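Local coordinates for protein prophenoloxidase b (Marsupenaeus japonicus, PDB 3WKY) that is the precursor of a type 3 copper phenoloxidase of crustacean hemolymph, which probably oxidises phenols at a dicopper-dioxygen centre within a hemocyanin fold, at residues A[45-57]-A[97-109]. Sequence-based numbering, arbitrary orientation.
Sequences AVTVLDPELKAKL and KDVAIMVKDHVNS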
loop_
_atom_site.group_PDB
_atom_site.type_symbol
_atom_site.label_atom_id
_atom_site.label_comp_id
_atom_site.label_asym_id
_atom_site.label_seq_id
_atom_site.Cartn_x
_atom_site.Cartn_y
_atom_site.Cartn_z
ATOM N N ALA A 45 6.161 53.998 24.787
ATOM C CA ALA A 45 7.500 54.338 25.244
ATOM C C ALA A 45 8.468 53.191 24.975
ATOM O O ALA A 45 8.296 52.076 25.473
ATOM C CB ALA A 45 7.482 54.689 26.719
ATOM N N VAL A 46 9.484 53.487 24.174
ATOM C CA VAL A 46 10.491 52.518 23.779
ATOM C C VAL A 46 11.827 53.258 23.818
ATOM O O VAL A 46 11.866 54.461 23.565
ATOM C CB VAL A 46 10.159 51.966 22.367
ATOM C CG1 VAL A 46 11.398 51.783 21.519
ATOM C CG2 VAL A 46 9.357 50.668 22.470
ATOM N N THR A 47 12.911 52.572 24.175
ATOM C CA THR A 47 14.219 53.218 24.226
ATOM C C THR A 47 14.641 53.668 22.843
ATOM O O THR A 47 14.270 53.052 21.845
ATOM C CB THR A 47 15.317 52.278 24.757
ATOM O OG1 THR A 47 15.349 51.087 23.963
ATOM C CG2 THR A 47 15.069 51.922 26.209
ATOM N N VAL A 48 15.411 54.748 22.781
ATOM C CA VAL A 48 16.021 55.152 21.527
ATOM C C VAL A 48 17.212 54.243 21.281
ATOM O O VAL A 48 18.045 54.050 22.169
ATOM C CB VAL A 48 16.506 56.616 21.564
ATOM C CG1 VAL A 48 17.138 56.999 20.227
ATOM C CG2 VAL A 48 15.348 57.549 21.898
ATOM N N LEU A 49 17.294 53.677 20.084
ATOM C CA LEU A 49 18.429 52.831 19.743
ATOM C C LEU A 49 19.500 53.643 19.015
ATOM O O LEU A 49 19.327 54.010 17.855
ATOM C CB LEU A 49 17.984 51.638 18.891
ATOM C CG LEU A 49 19.081 50.638 18.514
ATOM C CD1 LEU A 49 19.759 50.115 19.764
ATOM C CD2 LEU A 49 18.523 49.486 17.684
ATOM N N ASP A 50 20.597 53.926 19.715
ATOM C CA ASP A 50 21.734 54.641 19.138
ATOM C C ASP A 50 22.182 53.991 17.835
ATOM O O ASP A 50 22.434 52.785 17.800
ATOM C CB ASP A 50 22.913 54.641 20.116
ATOM C CG ASP A 50 22.750 55.646 21.240
ATOM O OD1 ASP A 50 21.631 56.171 21.426
ATOM O OD2 ASP A 50 23.749 55.904 21.946
ATOM N N PRO A 51 22.272 54.780 16.751
ATOM C CA PRO A 51 22.774 54.281 15.465
ATOM C C PRO A 51 24.135 53.589 15.581
ATOM O O PRO A 51 24.412 52.664 14.812
ATOM C CB PRO A 51 22.910 55.558 14.634
ATOM C CG PRO A 51 21.822 56.438 15.148
ATOM C CD PRO A 51 21.694 56.134 16.624
ATOM N N GLU A 52 24.966 54.036 16.520
ATOM C CA GLU A 52 26.286 53.449 16.731
ATOM C C GLU A 52 26.172 52.021 17.261
ATOM O O GLU A 52 26.961 51.148 16.897
ATOM C CB GLU A 52 27.103 54.295 17.708
ATOM C CG GLU A 52 27.424 55.701 17.222
ATOM C CD GLU A 52 28.213 56.501 18.246
ATOM O OE1 GLU A 52 29.275 56.017 18.694
ATOM O OE2 GLU A 52 27.765 57.611 18.609
ATOM N N LEU A 53 25.195 51.797 18.134
ATOM C CA LEU A 53 24.923 50.464 18.655
ATOM C C LEU A 53 24.314 49.586 17.568
ATOM O O LEU A 53 24.755 48.457 17.352
ATOM C CB LEU A 53 23.984 50.536 19.859
ATOM C CG LEU A 53 23.658 49.196 20.527
ATOM C CD1 LEU A 53 24.941 48.468 20.918
ATOM C CD2 LEU A 53 22.764 49.400 21.739
ATOM N N LYS A 54 23.308 50.121 16.877
ATOM C CA LYS A 54 22.608 49.394 15.822
ATOM C C LYS A 54 23.561 48.877 14.745
ATOM O O LYS A 54 23.388 47.772 14.228
ATOM C CB LYS A 54 21.531 50.285 15.190
ATOM C CG LYS A 54 20.782 49.634 14.037
ATOM C CD LYS A 54 19.726 50.565 13.451
ATOM C CE LYS A 54 19.090 49.972 12.196
ATOM N NZ LYS A 54 20.069 49.839 11.075
ATOM N N ALA A 55 24.575 49.673 14.423
ATOM C CA ALA A 55 25.543 49.297 13.399
ATOM C C ALA A 55 26.390 48.093 13.827
ATOM O O ALA A 55 27.008 47.439 12.990
ATOM C CB ALA A 55 26.441 50.478 13.069
ATOM N N LYS A 56 26.425 47.821 15.127
ATOM C CA LYS A 56 27.234 46.733 15.661
ATOM C C LYS A 56 26.447 45.435 15.795
ATOM O O LYS A 56 27.023 44.401 16.130
ATOM C CB LYS A 56 27.749 47.091 17.057
ATOM C CG LYS A 56 28.820 48.157 17.130
ATOM C CD LYS A 56 29.161 48.404 18.596
ATOM C CE LYS A 56 30.343 49.337 18.771
ATOM N NZ LYS A 56 30.569 49.599 20.221
ATOM N N LEU A 57 25.140 45.489 15.556
ATOM C CA LEU A 57 24.258 44.394 15.968
ATOM C C LEU A 57 24.138 43.234 14.979
ATOM O O LEU A 57 23.483 42.239 15.281
ATOM C CB LEU A 57 22.873 44.924 16.350
ATOM C CG LEU A 57 22.835 45.709 17.660
ATOM C CD1 LEU A 57 21.464 46.320 17.903
ATOM C CD2 LEU A 57 23.239 44.818 18.828
ATOM N N LYS A 97 25.505 46.258 30.714
ATOM C CA LYS A 97 24.207 46.586 31.284
ATOM C C LYS A 97 23.486 47.685 30.488
ATOM O O LYS A 97 22.280 47.602 30.248
ATOM C CB LYS A 97 24.389 47.006 32.743
ATOM C CG LYS A 97 23.129 47.494 33.440
ATOM C CD LYS A 97 23.444 48.053 34.833
ATOM C CE LYS A 97 23.778 49.549 34.807
ATOM N NZ LYS A 97 25.048 49.881 34.090
ATOM N N ASP A 98 24.235 48.699 30.062
ATOM C CA ASP A 98 23.664 49.789 29.272
ATOM C C ASP A 98 23.222 49.330 27.885
ATOM O O ASP A 98 22.165 49.734 27.398
ATOM C CB ASP A 98 24.665 50.938 29.120
ATOM C CG ASP A 98 24.978 51.626 30.438
ATOM O OD1 ASP A 98 24.211 51.452 31.414
ATOM O OD2 ASP A 98 25.998 52.350 30.488
ATOM N N VAL A 99 24.045 48.510 27.238
ATOM C CA VAL A 99 23.716 48.006 25.905
ATOM C C VAL A 99 22.468 47.120 25.953
ATOM O O VAL A 99 21.585 47.229 25.099
ATOM C CB VAL A 99 24.903 47.252 25.273
ATOM C CG1 VAL A 99 24.457 46.476 24.041
ATOM C CG2 VAL A 99 26.014 48.225 24.915
ATOM N N ALA A 100 22.397 46.262 26.968
ATOM C CA ALA A 100 21.233 45.407 27.199
ATOM C C ALA A 100 19.950 46.227 27.335
ATOM O O ALA A 100 18.975 45.987 26.622
ATOM C CB ALA A 100 21.444 44.550 28.438
ATOM N N ILE A 101 19.958 47.184 28.261
ATOM C CA ILE A 101 18.807 48.055 28.502
ATOM C C ILE A 101 18.364 48.795 27.237
ATOM O O ILE A 101 17.169 48.906 26.962
ATOM C CB ILE A 101 19.108 49.079 29.620
ATOM C CG1 ILE A 101 19.221 48.379 30.973
ATOM C CG2 ILE A 101 18.027 50.150 29.681
ATOM C CD1 ILE A 101 17.941 47.704 31.413
ATOM N N MET A 102 19.327 49.282 26.457
ATOM C CA MET A 102 19.006 50.023 25.239
ATOM C C MET A 102 18.396 49.147 24.141
ATOM O O MET A 102 17.481 49.575 23.432
ATOM C CB MET A 102 20.249 50.741 24.693
ATOM C CG MET A 102 19.980 51.542 23.422
ATOM S SD MET A 102 21.342 52.618 22.911
ATOM C CE MET A 102 21.463 53.677 24.356
ATOM N N VAL A 103 18.902 47.923 24.004
ATOM C CA VAL A 103 18.520 47.064 22.882
ATOM C C VAL A 103 17.271 46.219 23.170
ATOM O O VAL A 103 16.627 45.715 22.247
ATOM C CB VAL A 103 19.698 46.156 22.447
ATOM C CG1 VAL A 103 19.809 44.948 23.360
ATOM C CG2 VAL A 103 19.533 45.718 21.011
ATOM N N LYS A 104 16.927 46.094 24.447
ATOM C CA LYS A 104 15.881 45.179 24.892
ATOM C C LYS A 104 14.525 45.377 24.211
ATOM O O LYS A 104 13.840 44.396 23.905
ATOM C CB LYS A 104 15.717 45.265 26.407
ATOM C CG LYS A 104 14.669 44.333 26.970
ATOM C CD LYS A 104 14.509 44.543 28.460
ATOM C CE LYS A 104 13.776 43.389 29.103
ATOM N NZ LYS A 104 12.303 43.398 28.925
ATOM N N ASP A 105 14.139 46.630 23.968
ATOM C CA ASP A 105 12.862 46.923 23.308
ATOM C C ASP A 105 12.846 46.577 21.820
ATOM O O ASP A 105 11.788 46.570 21.196
ATOM C CB ASP A 105 12.510 48.412 23.452
ATOM C CG ASP A 105 11.922 48.753 24.805
ATOM O OD1 ASP A 105 11.188 47.916 25.374
ATOM O OD2 ASP A 105 12.185 49.874 25.295
ATOM N N HIS A 106 14.016 46.299 21.255
ATOM C CA HIS A 106 14.168 46.214 19.811
ATOM C C HIS A 106 14.520 44.824 19.299
ATOM O O HIS A 106 14.644 44.625 18.089
ATOM C CB HIS A 106 15.232 47.211 19.358
ATOM C CG HIS A 106 14.975 48.604 19.842
ATOM N ND1 HIS A 106 14.240 49.518 19.117
ATOM C CD2 HIS A 106 15.315 49.223 20.998
ATOM C CE1 HIS A 106 14.157 50.648 19.797
ATOM N NE2 HIS A 106 14.799 50.495 20.942
ATOM N N VAL A 107 14.681 43.876 20.218
ATOM C CA VAL A 107 15.041 42.507 19.858
ATOM C C VAL A 107 13.999 41.522 20.362
ATOM O O VAL A 107 13.335 41.766 21.376
ATOM C CB VAL A 107 16.414 42.100 20.438
ATOM C CG1 VAL A 107 17.539 42.812 19.716
ATOM C CG2 VAL A 107 16.467 42.393 21.918
ATOM N N ASN A 108 13.837 40.421 19.630
ATOM C CA ASN A 108 12.989 39.308 20.037
ATOM C C ASN A 108 13.367 38.898 21.472
ATOM O O ASN A 108 14.548 38.765 21.786
ATOM C CB ASN A 108 13.217 38.160 19.039
ATOM C CG ASN A 108 12.517 36.888 19.435
ATOM O OD1 ASN A 108 12.937 36.213 20.370
ATOM N ND2 ASN A 108 11.453 36.537 18.708
ATOM N N SER A 109 12.383 38.719 22.352
ATOM C CA SER A 109 12.713 38.509 23.756
ATOM C C SER A 109 13.440 37.191 24.014
ATOM O O SER A 109 14.332 37.148 24.861
ATOM C CB SER A 109 11.486 38.661 24.659
ATOM O OG SER A 109 10.407 37.870 24.211
HETATM O O HOH W 1 10.380 50.637 27.194
HETATM O O HOH W 2 15.006 48.737 25.525
#
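Thr47 packs against residues 101-106, the last part of helix 93-103 and what follows it, and so fastens strand 45-47 to segment 97-109 within the N-terminal, mostly helical part of this hemocyanin-type fold. Its OG1 is gripped three times. It donates to Met102 O (2.7 Å), tilted 28° from the carbonyl plane, and accepts from His106 NE2 and from a water that also bonds Ile101 O and Asp105 N. With chi1 at 55°, OG1 sits between the backbone N and carbonyl carbon, which leaves CG2 to pass beside Asp105. Thr47 N reaches the anti side of Asp105 OD2 (3.0 Å), while OD1 of that carboxylate takes Thr22 N, tying in helix 22-29. NE2 of His106 forks in its ring plane between Thr47 OG1 and Thr47 O (2.8 Å), the latter approached from above the carbonyl plane; Leu49 CB lies over one ring face, 4.0 Å from the centroid, as a CH-pi contact. A leucine at His106 would probably leave Thr47 O without this donor and the strand less firmly pinned. Beyond the loop, the tight apolar part continues: Leu53 CD1 meets Val99 CG1 at 3.7 Å, and Leu57 CD1 rests on Val103 CG2, backed by Val86 of helix 74-89. The looser rims are at Ala45, where a water bridges its O to Asp105 OD2, and at Asp50. There Met102, extended through chi1 and chi2 and bent at chi3 (-60°), sets SD against Leu53 CD2 (3.7 Å), and Asp50 N points a weak but nearly straight bond at Met102 SD, 3.5 Å away.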